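Local coordinates for protein Cyp101j2 (Sphingobium yanoikuyae, PDB 5KYO) that binds haem as a cytochrome P450 monooxygenase and probably hydroxylates the monoterpene 1,8-cineole, at residues L57-H60 against Q61-E65; R119-P122 against L123-D126; R134-L137 against N138-G142; T154-A157 against V158-I161; A287-H290 against A291-R294. All coordinates share one frame; numbering follows the deposited sequence.

How the contacts relate
All five contacts are local, each joining consecutive segments of the chain, and they sample the P450 fold at differing distances from the haem. Contacts 2 and 3 lie nearest to it: L123 and L137 both belong to the haem pocket, and the two contacts approach within about 4 Å at their nearest atoms. Contact 1, about 31 Å from contact 2 between centres and across the middle of the chain, still brings H60 to about 10 Å from the haem. Contact 4 lies within helix 149-164 and contact 5 at the junction of helices 273-288 and 290-298, their centres about 22 Å apart. Contacts 1 and 5 are both N-caps in which an aspartate carboxylate accepts a backbone N-H three residues on.

Contact 1: residues L57-H60 against Q61-E65; sequences LDFH and QSWRE
S62 N donates to D58 O over 2.9 Å and almost straight, with an N-H...O angle of 175°, and R64 N follows onto H60 O, so the backbone is already winding as helix 59-69 begins. D58 precedes the first turn, and its carboxylate OD2 accepts from Q61 N at 2.9 Å, met on the anti side and somewhat out of the carboxylate plane. The return bond runs from D58 N to Q61 OE1, also 2.9 Å, and lies in the plane of the amide carbonyl. Q61 can make it because CG stands anti to its backbone N (chi1 164°), which swings the amide back over the start of the helix; there OE1 also rests 3.5 Å from L57 CB. On another side of the helix F59 and W63 run side by side. W63 NE1 lies over one face of the phenyl ring, 3.4 Å from F59 CZ, with the ring planes 34° apart, an oblique pairing. That N-H is bonded to N415 OD1, while H60 NE2 is bonded to P315 O, tying this first turn to other parts of the chain. The reciprocal side-chain-to-backbone bonds of D58 and Q61 define a capping box at the N-terminus of the helix.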
loop_
_atom_site.group_PDB
_atom_site.type_symbol
_atom_site.label_atom_id
_atom_site.label_comp_id
_atom_site.label_asym_id
_atom_site.label_seq_id
_atom_site.Cartn_x
_atom_site.Cartn_y
_atom_site.Cartn_z
ATOM N N LEU A 57 -10.857 -17.490 -8.334
ATOM C CA LEU A 57 -10.257 -16.680 -9.386
ATOM C C LEU A 57 -8.944 -16.092 -8.874
ATOM O O LEU A 57 -8.703 -16.076 -7.669
ATOM C CB LEU A 57 -11.206 -15.550 -9.812
ATOM C CG LEU A 57 -12.586 -15.997 -10.297
ATOM C CD1 LEU A 57 -13.497 -14.801 -10.580
ATOM C CD2 LEU A 57 -12.415 -16.840 -11.532
ATOM N N ASP A 58 -8.097 -15.637 -9.790
ATOM C CA ASP A 58 -6.940 -14.841 -9.414
ATOM C C ASP A 58 -7.405 -13.432 -9.059
ATOM O O ASP A 58 -8.312 -12.911 -9.689
ATOM C CB ASP A 58 -5.915 -14.812 -10.551
ATOM C CG ASP A 58 -4.921 -13.681 -10.411
ATOM O OD1 ASP A 58 -3.958 -13.824 -9.626
ATOM O OD2 ASP A 58 -5.100 -12.644 -11.085
ATOM N N PHE A 59 -6.785 -12.820 -8.050
ATOM C CA PHE A 59 -7.124 -11.460 -7.611
ATOM C C PHE A 59 -7.232 -10.473 -8.769
ATOM O O PHE A 59 -8.255 -9.812 -8.946
ATOM C CB PHE A 59 -6.068 -10.950 -6.610
ATOM C CG PHE A 59 -6.324 -9.556 -6.091
ATOM C CD1 PHE A 59 -5.888 -8.444 -6.799
ATOM C CD2 PHE A 59 -6.929 -9.364 -4.868
ATOM C CE1 PHE A 59 -6.095 -7.177 -6.324
ATOM C CE2 PHE A 59 -7.140 -8.093 -4.378
ATOM C CZ PHE A 59 -6.729 -6.997 -5.105
ATOM N N HIS A 60 -6.174 -10.356 -9.562
ATOM C CA HIS A 60 -6.177 -9.330 -10.593
ATOM C C HIS A 60 -7.103 -9.701 -11.766
ATOM O O HIS A 60 -7.712 -8.823 -12.393
ATOM C CB HIS A 60 -4.742 -9.056 -11.033
ATOM C CG HIS A 60 -3.937 -8.379 -9.966
ATOM N ND1 HIS A 60 -3.348 -9.065 -8.924
ATOM C CD2 HIS A 60 -3.717 -7.064 -9.717
ATOM C CE1 HIS A 60 -2.757 -8.208 -8.110
ATOM N NE2 HIS A 60 -2.966 -6.988 -8.571
ATOM N N GLN A 61 -7.232 -10.999 -12.027
ATOM C CA GLN A 61 -8.139 -11.497 -13.052
ATOM C C GLN A 61 -9.581 -11.123 -12.710
ATOM O O GLN A 61 -10.297 -10.590 -13.541
ATOM C CB GLN A 61 -7.990 -13.017 -13.196
ATOM C CG GLN A 61 -9.120 -13.706 -13.948
ATOM C CD GLN A 61 -9.183 -15.202 -13.656
ATOM O OE1 GLN A 61 -8.977 -15.630 -12.519
ATOM N NE2 GLN A 61 -9.469 -16.001 -14.683
ATOM N N SER A 62 -9.978 -11.405 -11.472
ATOM C CA SER A 62 -11.269 -10.998 -10.920
ATOM C C SER A 62 -11.613 -9.537 -11.228
ATOM O O SER A 62 -12.727 -9.219 -11.703
ATOM C CB SER A 62 -11.264 -11.226 -9.403
ATOM O OG SER A 62 -12.512 -10.911 -8.817
ATOM N N TRP A 63 -10.654 -8.658 -10.946
ATOM C CA TRP A 63 -10.808 -7.228 -11.193
ATOM C C TRP A 63 -10.991 -6.948 -12.677
ATOM O O TRP A 63 -11.802 -6.114 -13.061
ATOM C CB TRP A 63 -9.596 -6.445 -10.669
ATOM C CG TRP A 63 -9.648 -6.092 -9.211
ATOM C CD1 TRP A 63 -9.362 -6.911 -8.155
ATOM C CD2 TRP A 63 -9.993 -4.823 -8.650
ATOM N NE1 TRP A 63 -9.524 -6.229 -6.973
ATOM C CE2 TRP A 63 -9.908 -4.944 -7.254
ATOM C CE3 TRP A 63 -10.372 -3.598 -9.198
ATOM C CZ2 TRP A 63 -10.191 -3.882 -6.393
ATOM C CZ3 TRP A 63 -10.656 -2.544 -8.343
ATOM C CH2 TRP A 63 -10.564 -2.693 -6.959
ATOM N N ARG A 64 -10.237 -7.649 -13.517
ATOM C CA ARG A 64 -10.332 -7.442 -14.952
ATOM C C ARG A 64 -11.721 -7.826 -15.477
ATOM O O ARG A 64 -12.242 -7.191 -16.397
ATOM C CB ARG A 64 -9.242 -8.235 -15.679
ATOM C CG ARG A 64 -7.862 -7.585 -15.616
ATOM C CD ARG A 64 -6.780 -8.540 -16.081
ATOM N NE ARG A 64 -7.060 -9.077 -17.408
ATOM C CZ ARG A 64 -6.793 -8.444 -18.546
ATOM N NH1 ARG A 64 -6.246 -7.237 -18.524
ATOM N NH2 ARG A 64 -7.076 -9.015 -19.711
ATOM N N GLU A 65 -12.325 -8.851 -14.881
ATOM C CA GLU A 65 -13.681 -9.253 -15.254
ATOM C C GLU A 65 -14.701 -8.200 -14.837
ATOM O O GLU A 65 -15.663 -7.936 -15.561
ATOM C CB GLU A 65 -14.043 -10.607 -14.641
ATOM C CG GLU A 65 -13.890 -11.770 -15.610
ATOM C CD GLU A 65 -14.769 -11.614 -16.840
ATOM O OE1 GLU A 65 -14.227 -11.372 -17.941
ATOM O OE2 GLU A 65 -16.006 -11.737 -16.708
#

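Contact 2: residues R119-P122 against L123-D126; sequences RLIP and LSLD. With HEM (protoporphyrin IX containing Fe), chain G.
S124 holds OG between its backbone N and carbonyl carbon (chi1 54°), which turns the hydroxyl back against I121, where OG comes 3.5 Å from CG2. L125 has CG anti to its carbonyl carbon instead (chi1 -61°), and this lays CD1 against the proline ring, 3.9 Å from P122 CB, while its other methyl, CD2, approaches I121 CG2. The backbone folds sharply here: a cis peptide bond precedes P122, and P122 to L125 form a type I beta turn closed by L125 N donating to P122 O at 3.0 Å. This donor sits above the carbonyl plane, 66° out of it. L120 O receives two weak bonds, from L123 N and S124 N. Alongside, R119 CG packs on S124 CB at 3.7 Å, and R119 NE donates to H105 O. L123 faces the haem with its branched end: CG lies 3.6 Å from propionate oxygen O2D, and CD2 is 3.8 Å from CAD at the root of that propionate. An alanine here would remove CG and both methyls and is likely to open a gap beside CAD and O2D of the propionate. The turn lies in the loop between helices 111-118 and 131-140; L120, P122 and L123 touch helix 257-270, whereas P122 and L125 meet F133 of helix 131-140.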
loop_
_atom_site.group_PDB
_atom_site.type_symbol
_atom_site.label_atom_id
_atom_site.label_comp_id
_atom_site.label_asym_id
_atom_site.label_seq_id
_atom_site.Cartn_x
_atom_site.Cartn_y
_atom_site.Cartn_z
ATOM N N ARG A 119 -9.553 10.413 8.733
ATOM C CA ARG A 119 -9.086 11.687 8.183
ATOM C C ARG A 119 -8.088 12.367 9.119
ATOM O O ARG A 119 -8.434 12.704 10.254
ATOM C CB ARG A 119 -10.267 12.623 7.928
ATOM C CG ARG A 119 -9.887 13.935 7.276
ATOM C CD ARG A 119 -11.118 14.829 7.038
ATOM N NE ARG A 119 -12.230 14.095 6.421
ATOM C CZ ARG A 119 -13.434 13.973 6.973
ATOM N NH1 ARG A 119 -13.687 14.557 8.135
ATOM N NH2 ARG A 119 -14.395 13.292 6.360
ATOM N N LEU A 120 -6.861 12.574 8.635
ATOM C CA LEU A 120 -5.793 13.117 9.462
ATOM C C LEU A 120 -4.820 13.940 8.613
ATOM O O LEU A 120 -4.237 13.432 7.658
ATOM C CB LEU A 120 -5.053 11.979 10.172
ATOM C CG LEU A 120 -4.196 12.285 11.394
ATOM C CD1 LEU A 120 -5.054 12.813 12.528
ATOM C CD2 LEU A 120 -3.447 11.039 11.838
ATOM N N ILE A 121 -4.660 15.217 8.935
ATOM C CA ILE A 121 -3.696 16.047 8.202
ATOM C C ILE A 121 -2.290 15.503 8.473
ATOM O O ILE A 121 -2.043 14.964 9.552
ATOM C CB ILE A 121 -3.800 17.540 8.597
ATOM C CG1 ILE A 121 -3.082 17.827 9.919
ATOM C CG2 ILE A 121 -5.252 17.963 8.679
ATOM C CD1 ILE A 121 -3.104 19.269 10.287
ATOM N N PRO A 122 -1.373 15.612 7.491
ATOM C CA PRO A 122 -1.485 16.257 6.173
ATOM C C PRO A 122 -1.949 15.372 5.007
ATOM O O PRO A 122 -2.040 15.869 3.890
ATOM C CB PRO A 122 -0.057 16.705 5.898
ATOM C CG PRO A 122 0.774 15.579 6.510
ATOM C CD PRO A 122 0.011 15.164 7.761
ATOM N N LEU A 123 -2.207 14.096 5.240
ATOM C CA LEU A 123 -2.585 13.214 4.131
ATOM C C LEU A 123 -3.954 13.603 3.568
ATOM O O LEU A 123 -4.260 13.354 2.399
ATOM C CB LEU A 123 -2.585 11.760 4.577
ATOM C CG LEU A 123 -1.265 10.996 4.389
ATOM C CD1 LEU A 123 -0.082 11.786 4.950
ATOM C CD2 LEU A 123 -1.341 9.605 5.017
ATOM N N SER A 124 -4.759 14.240 4.412
ATOM C CA SER A 124 -6.075 14.722 4.028
ATOM C C SER A 124 -6.000 16.049 3.276
ATOM O O SER A 124 -6.993 16.506 2.735
ATOM C CB SER A 124 -6.955 14.867 5.270
ATOM O OG SER A 124 -6.306 15.678 6.230
ATOM N N LEU A 125 -4.817 16.660 3.242
ATOM C CA LEU A 125 -4.650 17.945 2.567
ATOM C C LEU A 125 -4.601 17.816 1.045
ATOM O O LEU A 125 -4.178 16.788 0.510
ATOM C CB LEU A 125 -3.377 18.639 3.059
ATOM C CG LEU A 125 -3.275 19.000 4.543
ATOM C CD1 LEU A 125 -2.037 19.846 4.778
ATOM C CD2 LEU A 125 -4.526 19.720 5.025
ATOM N N ASP A 126 -5.047 18.867 0.361
ATOM C CA ASP A 126 -4.880 19.006 -1.085
ATOM C C ASP A 126 -3.838 20.071 -1.328
ATOM O O ASP A 126 -3.587 20.905 -0.443
ATOM C CB ASP A 126 -6.184 19.427 -1.784
ATOM C CG ASP A 126 -7.288 18.409 -1.651
ATOM O OD1 ASP A 126 -7.016 17.195 -1.802
ATOM O OD2 ASP A 126 -8.442 18.831 -1.396
HETATM C CHA HEM G . 0.952 6.943 -0.251
HETATM C CHB HEM G . 1.132 2.460 -2.108
HETATM C CHC HEM G . 4.951 1.462 0.776
HETATM C CHD HEM G . 4.121 5.540 3.222
HETATM C C1A HEM G . 0.688 5.866 -1.063
HETATM C C2A HEM G . -0.267 5.806 -2.163
HETATM C C3A HEM G . -0.222 4.550 -2.662
HETATM C C4A HEM G . 0.766 3.786 -1.914
HETATM C CMA HEM G . -1.052 4.022 -3.858
HETATM C CAA HEM G . -1.185 6.943 -2.695
HETATM C CBA HEM G . -2.449 7.115 -1.858
HETATM C CGA HEM G . -3.353 8.153 -2.481
HETATM O O1A HEM G . -3.812 7.952 -3.641
HETATM O O2A HEM G . -3.637 9.187 -1.821
HETATM C C1B HEM G . 2.220 1.822 -1.522
HETATM C C2B HEM G . 2.762 0.518 -1.893
HETATM C C3B HEM G . 3.808 0.247 -1.086
HETATM C C4B HEM G . 3.965 1.365 -0.188
HETATM C CMB HEM G . 2.222 -0.403 -3.018
HETATM C CAB HEM G . 4.756 -0.987 -1.036
HETATM C CBB HEM G . 4.770 -2.006 -1.900
HETATM C C1C HEM G . 5.080 2.497 1.667
HETATM C C2C HEM G . 6.132 2.642 2.656
HETATM C C3C HEM G . 5.889 3.768 3.341
HETATM C C4C HEM G . 4.693 4.375 2.788
HETATM C CMC HEM G . 7.268 1.613 2.837
HETATM C CAC HEM G . 6.662 4.424 4.497
HETATM C CBC HEM G . 7.860 4.043 4.945
HETATM C C1D HEM G . 3.175 6.281 2.552
HETATM C C2D HEM G . 2.623 7.548 3.002
HETATM C C3D HEM G . 1.667 7.967 1.909
HETATM C C4D HEM G . 1.697 6.932 0.910
HETATM C CMD HEM G . 2.897 8.396 4.274
HETATM C CAD HEM G . 0.812 9.253 1.908
HETATM C CBD HEM G . 1.385 10.295 0.947
HETATM C CGD HEM G . 0.501 11.529 0.993
HETATM O O1D HEM G . 1.017 12.665 1.146
HETATM O O2D HEM G . -0.741 11.355 0.896
HETATM N NA HEM G . 1.298 4.617 -0.951
HETATM N NB HEM G . 2.986 2.294 -0.476
HETATM N NC HEM G . 4.229 3.573 1.765
HETATM N ND HEM G . 2.597 5.956 1.333
HETATM FE FE HEM G . 2.880 4.185 0.301
#

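Contact 3: residues R134-L137 against N138-G142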
loop_
_atom_site.group_PDB
_atom_site.type_symbol
_atom_site.label_atom_id
_atom_site.label_comp_id
_atom_site.label_asym_id
_atom_site.label_seq_id
_atom_site.Cartn_x
_atom_site.Cartn_y
_atom_site.Cartn_z
ATOM N N ARG A 134 4.358 17.279 1.575
ATOM C CA ARG A 134 4.823 16.359 0.539
ATOM C C ARG A 134 6.338 16.439 0.361
ATOM O O ARG A 134 7.022 15.418 0.232
ATOM C CB ARG A 134 4.128 16.661 -0.786
ATOM C CG ARG A 134 4.604 15.813 -1.962
ATOM C CD ARG A 134 4.139 16.404 -3.286
ATOM N NE ARG A 134 3.956 15.377 -4.309
ATOM C CZ ARG A 134 4.838 15.109 -5.265
ATOM N NH1 ARG A 134 5.966 15.802 -5.334
ATOM N NH2 ARG A 134 4.588 14.151 -6.152
ATOM N N SER A 135 6.869 17.653 0.353
ATOM C CA SER A 135 8.321 17.834 0.271
ATOM C C SER A 135 9.030 17.158 1.440
ATOM O O SER A 135 10.018 16.447 1.256
ATOM C CB SER A 135 8.680 19.322 0.231
ATOM O OG SER A 135 8.171 19.932 -0.943
ATOM N N LEU A 136 8.497 17.372 2.636
ATOM C CA LEU A 136 9.074 16.840 3.865
ATOM C C LEU A 136 9.063 15.321 3.879
ATOM O O LEU A 136 10.048 14.691 4.252
ATOM C CB LEU A 136 8.309 17.362 5.073
ATOM C CG LEU A 136 9.029 17.376 6.419
ATOM C CD1 LEU A 136 10.050 18.505 6.479
ATOM C CD2 LEU A 136 8.010 17.499 7.534
ATOM N N LEU A 137 7.931 14.744 3.490
ATOM C CA LEU A 137 7.796 13.290 3.410
ATOM C C LEU A 137 8.751 12.693 2.389
ATOM O O LEU A 137 9.470 11.719 2.670
ATOM C CB LEU A 137 6.359 12.917 3.063
ATOM C CG LEU A 137 5.476 12.594 4.270
ATOM C CD1 LEU A 137 4.093 12.125 3.823
ATOM C CD2 LEU A 137 6.145 11.544 5.141
ATOM N N ASN A 138 8.773 13.290 1.201
ATOM C CA ASN A 138 9.580 12.752 0.125
ATOM C C ASN A 138 11.087 12.849 0.393
ATOM O O ASN A 138 11.823 11.921 0.093
ATOM C CB ASN A 138 9.215 13.431 -1.191
ATOM C CG ASN A 138 8.070 12.718 -1.903
ATOM O OD1 ASN A 138 8.292 11.733 -2.592
ATOM N ND2 ASN A 138 6.844 13.194 -1.707
ATOM N N GLU A 139 11.544 13.950 0.983
ATOM C CA GLU A 139 12.984 14.101 1.211
ATOM C C GLU A 139 13.487 13.214 2.355
ATOM O O GLU A 139 14.599 12.688 2.290
ATOM C CB GLU A 139 13.350 15.565 1.481
ATOM C CG GLU A 139 12.977 16.101 2.857
ATOM C CD GLU A 139 13.521 17.495 3.096
ATOM O OE1 GLU A 139 14.480 17.630 3.888
ATOM O OE2 GLU A 139 13.002 18.449 2.480
ATOM N N ASN A 140 12.676 13.044 3.394
ATOM C CA ASN A 140 13.098 12.279 4.563
ATOM C C ASN A 140 13.066 10.760 4.386
ATOM O O ASN A 140 13.655 10.040 5.184
ATOM C CB ASN A 140 12.253 12.672 5.760
ATOM C CG ASN A 140 12.730 13.970 6.385
ATOM O OD1 ASN A 140 13.916 14.117 6.680
ATOM N ND2 ASN A 140 11.828 14.932 6.533
ATOM N N LEU A 141 12.364 10.290 3.357
ATOM C CA LEU A 141 12.297 8.861 3.023
ATOM C C LEU A 141 13.107 8.607 1.756
ATOM O O LEU A 141 12.964 7.568 1.115
ATOM C CB LEU A 141 10.837 8.408 2.829
ATOM C CG LEU A 141 9.987 8.431 4.110
ATOM C CD1 LEU A 141 8.540 8.066 3.835
ATOM C CD2 LEU A 141 10.581 7.488 5.134
ATOM N N GLY A 142 13.944 9.572 1.388
ATOM C CA GLY A 142 14.723 9.477 0.165
ATOM C C GLY A 142 15.877 8.503 0.286
ATOM O O GLY A 142 16.192 8.056 1.387
#
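N138, in the last turns of helix 131-140, folds its side chain back on the preceding turn, an i to i-4 return to the backbone. Its CB lies 3.3 Å from R134 O and CG 3.6 Å from the same oxygen. At the tip, ND2 donates to R134 O at 3.0 Å, with that oxygen only 4° out of the amide plane, and also comes 3.5 Å from R134 CG. The backbone N of N138 binds R134 O too, so two donors from one residue grip one carbonyl, reaching it from opposite faces of its plane. R134 runs extended from CG to NE, and its guanidinium reaches the loop carbonyls of S376 and G375. Two residues later N140 does something similar: N donates to L136 O, while ND2 makes a weak bond to it. N140 lies alongside L136, and its OD1 accepts from R244 NE, which links the helix end to helix 241-246. L137 belongs to the haem pocket and also packs on helix 257-270. L141 is the first residue to leave helical backbone angles; its N makes a weak bond to L137 O, and its CD1 stands 4.4 Å from L137 CD2.

Contact 4: residues T154-A157 against V158-I161; sequences TDLA and VSLI
L160 N donates to L156 O at 3.0 Å with an N-H...O angle of 159°, and I161 N to A157 O, also 3.0 Å, is straighter still at 167°; both are backbone bonds of helix 149-164. In the modelled conformer of S159, OG also donates to L156 O, but the serine occupies two positions, so this second grip is tentative. The same oxygen is flanked by carbon, for L160 CG lies 3.2 Å from it. With CG turned opposite its own carbonyl carbon (chi1 -64°), L160 crosses L156, bringing CD1 to 3.9 Å from L156 CG. A glycine in place of L160 would probably open a gap beside L156 and leave F176 without that apolar neighbour. On another side of the helix, V158 CG2 touches T154 O at 3.1 Å and I161 CG1 lies 3.2 Å from A157 O. T154, V158 and I161 pack on helix 382-399, while L156 and L160 lean on L180; L160 and I161 both reach F176 of helix 172-177.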
loop_
_atom_site.group_PDB
_atom_site.type_symbol
_atom_site.label_atom_id
_atom_site.label_comp_id
_atom_site.label_asym_id
_atom_site.label_seq_id
_atom_site.Cartn_x
_atom_site.Cartn_y
_atom_site.Cartn_z
ATOM N N THR A 154 18.590 -6.247 5.632
ATOM C CA THR A 154 19.379 -7.446 5.359
ATOM C C THR A 154 19.502 -8.347 6.586
ATOM O O THR A 154 19.260 -9.536 6.513
ATOM C CB THR A 154 20.772 -7.076 4.851
ATOM O OG1 THR A 154 20.645 -6.423 3.582
ATOM C CG2 THR A 154 21.653 -8.321 4.700
ATOM N N ASP A 155 19.872 -7.774 7.724
ATOM C CA ASP A 155 20.078 -8.579 8.927
ATOM C C ASP A 155 18.791 -9.203 9.423
ATOM O O ASP A 155 18.800 -10.315 9.946
ATOM C CB ASP A 155 20.696 -7.725 10.055
ATOM C CG ASP A 155 22.100 -7.265 9.729
ATOM O OD1 ASP A 155 22.727 -7.856 8.822
ATOM O OD2 ASP A 155 22.578 -6.318 10.387
ATOM N N LEU A 156 17.687 -8.469 9.291
ATOM C CA LEU A 156 16.379 -8.961 9.722
ATOM C C LEU A 156 15.875 -10.119 8.844
ATOM O O LEU A 156 15.475 -11.154 9.359
ATOM C CB LEU A 156 15.366 -7.833 9.718
ATOM C CG LEU A 156 13.987 -8.175 10.281
ATOM C CD1 LEU A 156 14.110 -8.897 11.622
ATOM C CD2 LEU A 156 13.154 -6.903 10.418
ATOM N N ALA A 157 15.897 -9.910 7.529
ATOM C CA ALA A 157 15.572 -10.949 6.560
ATOM C C ALA A 157 16.384 -12.194 6.807
ATOM O O ALA A 157 15.844 -13.285 6.866
ATOM C CB ALA A 157 15.806 -10.447 5.149
ATOM N N VAL A 158 17.699 -12.039 6.952
ATOM C CA VAL A 158 18.574 -13.191 7.152
ATOM C C VAL A 158 18.214 -13.946 8.423
ATOM O O VAL A 158 18.156 -15.169 8.423
ATOM C CB VAL A 158 20.080 -12.766 7.218
ATOM C CG1 VAL A 158 20.949 -13.886 7.769
ATOM C CG2 VAL A 158 20.579 -12.312 5.852
ATOM N N SER A 159 17.976 -13.212 9.513
ATOM C CA SER A 159 17.682 -13.841 10.793
ATOM C C SER A 159 16.369 -14.614 10.716
ATOM O O SER A 159 16.258 -15.724 11.234
ATOM C CB SER A 159 17.648 -12.797 11.922
ATOM O OG SER A 159 16.484 -11.982 11.875
ATOM N N LEU A 160 15.386 -14.041 10.045
ATOM C CA LEU A 160 14.102 -14.706 9.931
ATOM C C LEU A 160 14.220 -15.970 9.087
ATOM O O LEU A 160 13.711 -17.013 9.471
ATOM C CB LEU A 160 13.057 -13.757 9.340
ATOM C CG LEU A 160 12.758 -12.535 10.234
ATOM C CD1 LEU A 160 12.021 -11.473 9.451
ATOM C CD2 LEU A 160 11.927 -12.958 11.435
ATOM N N ILE A 161 14.899 -15.871 7.952
ATOM C CA ILE A 161 15.043 -17.023 7.056
ATOM C C ILE A 161 15.834 -18.131 7.721
ATOM O O ILE A 161 15.471 -19.298 7.614
ATOM C CB ILE A 161 15.735 -16.614 5.732
ATOM C CG1 ILE A 161 14.842 -15.616 4.963
ATOM C CG2 ILE A 161 16.132 -17.846 4.918
ATOM C CD1 ILE A 161 15.569 -14.837 3.889
#

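Contact 5: residues A287-H290 against A291-R294; sequences AKDH and ALRR
D289 is an N-cap residue at the junction where helix 273-288 ends and helix 290-298 begins, and it is also the centre of an inverse gamma turn. Its first torsion (chi1 -173°) points the carboxylate away from its own N and over the new helix, and OD1 accepts from L292 N at 3.1 Å, met from 61° above the carboxylate plane. Carbon contact backs this bond, for D289 CG lies 3.5 Å from L292 CB and the two side chains cross at about a right angle. R293 N then donates to D289 O with an almost straight N-H...O angle of 178°. R293 bends at its third torsion and carries its guanidinium back over H290, where NH2 is 3.4 Å from H290 CB. R293 NH1 donates to L286 O, and R293 NH2 and R294 NE form salt bridges to E402. H290 CB lies over the face of the R294 guanidinium, while a water sits 3.0 Å above the imidazole plane of H290 and accepts from A291 N at 2.9 Å.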
loop_
_atom_site.group_PDB
_atom_site.type_symbol
_atom_site.label_atom_id
_atom_site.label_comp_id
_atom_site.label_asym_id
_atom_site.label_seq_id
_atom_site.Cartn_x
_atom_site.Cartn_y
_atom_site.Cartn_z
ATOM N N ALA A 287 6.186 -18.919 -6.057
ATOM C CA ALA A 287 5.898 -20.287 -5.662
ATOM C C ALA A 287 5.206 -21.063 -6.791
ATOM O O ALA A 287 5.392 -22.279 -6.942
ATOM C CB ALA A 287 5.042 -20.291 -4.406
ATOM N N LYS A 288 4.407 -20.360 -7.587
ATOM C CA LYS A 288 3.658 -21.002 -8.670
ATOM C C LYS A 288 4.374 -20.980 -10.019
ATOM O O LYS A 288 4.248 -21.912 -10.827
ATOM C CB LYS A 288 2.293 -20.337 -8.831
ATOM C CG LYS A 288 1.348 -20.570 -7.672
ATOM C CD LYS A 288 0.828 -21.993 -7.656
ATOM C CE LYS A 288 -0.242 -22.156 -6.600
ATOM N NZ LYS A 288 -0.876 -23.498 -6.591
ATOM N N ASP A 289 5.108 -19.908 -10.272
ATOM C CA ASP A 289 5.738 -19.669 -11.574
ATOM C C ASP A 289 7.143 -20.286 -11.532
ATOM O O ASP A 289 8.121 -19.608 -11.245
ATOM C CB ASP A 289 5.753 -18.145 -11.859
ATOM C CG ASP A 289 6.241 -17.794 -13.253
ATOM O OD1 ASP A 289 6.876 -18.652 -13.908
ATOM O OD2 ASP A 289 6.007 -16.641 -13.696
ATOM N N HIS A 290 7.244 -21.592 -11.760
ATOM C CA HIS A 290 8.537 -22.235 -11.553
ATOM C C HIS A 290 9.552 -21.770 -12.584
ATOM O O HIS A 290 10.720 -21.682 -12.274
ATOM C CB HIS A 290 8.418 -23.763 -11.560
ATOM C CG HIS A 290 7.660 -24.320 -12.717
ATOM N ND1 HIS A 290 6.283 -24.358 -12.754
ATOM C CD2 HIS A 290 8.087 -24.906 -13.859
ATOM C CE1 HIS A 290 5.895 -24.928 -13.882
ATOM N NE2 HIS A 290 6.971 -25.267 -14.569
ATOM N N ALA A 291 9.104 -21.424 -13.789
ATOM C CA ALA A 291 10.009 -20.868 -14.800
ATOM C C ALA A 291 10.738 -19.637 -14.279
ATOM O O ALA A 291 11.955 -19.518 -14.418
ATOM C CB ALA A 291 9.246 -20.526 -16.065
ATOM N N LEU A 292 9.987 -18.724 -13.675
ATOM C CA LEU A 292 10.563 -17.499 -13.120
ATOM C C LEU A 292 11.466 -17.754 -11.909
ATOM O O LEU A 292 12.588 -17.233 -11.816
ATOM C CB LEU A 292 9.434 -16.537 -12.731
ATOM C CG LEU A 292 9.827 -15.269 -11.972
ATOM C CD1 LEU A 292 10.695 -14.373 -12.838
ATOM C CD2 LEU A 292 8.557 -14.561 -11.563
ATOM N N ARG A 293 10.966 -18.543 -10.970
ATOM C CA ARG A 293 11.725 -18.898 -9.772
ATOM C C ARG A 293 13.086 -19.534 -10.097
ATOM O O ARG A 293 14.112 -19.142 -9.550
ATOM C CB ARG A 293 10.891 -19.837 -8.890
ATOM C CG ARG A 293 11.530 -20.238 -7.573
ATOM C CD ARG A 293 10.640 -21.177 -6.769
ATOM N NE ARG A 293 10.523 -22.530 -7.356
ATOM C CZ ARG A 293 9.411 -23.040 -7.869
ATOM N NH1 ARG A 293 8.298 -22.321 -7.942
ATOM N NH2 ARG A 293 9.416 -24.278 -8.352
ATOM N N ARG A 294 13.100 -20.530 -10.981
ATOM C CA ARG A 294 14.356 -21.183 -11.323
ATOM C C ARG A 294 15.328 -20.246 -12.065
ATOM O O ARG A 294 16.547 -20.343 -11.887
ATOM C CB ARG A 294 14.079 -22.450 -12.147
ATOM C CG ARG A 294 13.027 -23.391 -11.519
ATOM C CD ARG A 294 13.562 -24.730 -11.078
ATOM N NE ARG A 294 12.572 -25.525 -10.341
ATOM C CZ ARG A 294 11.700 -26.357 -10.910
ATOM N NH1 ARG A 294 11.686 -26.515 -12.227
ATOM N NH2 ARG A 294 10.845 -27.029 -10.156
HETATM O O HOH W 1 6.378 -21.973 -14.716
#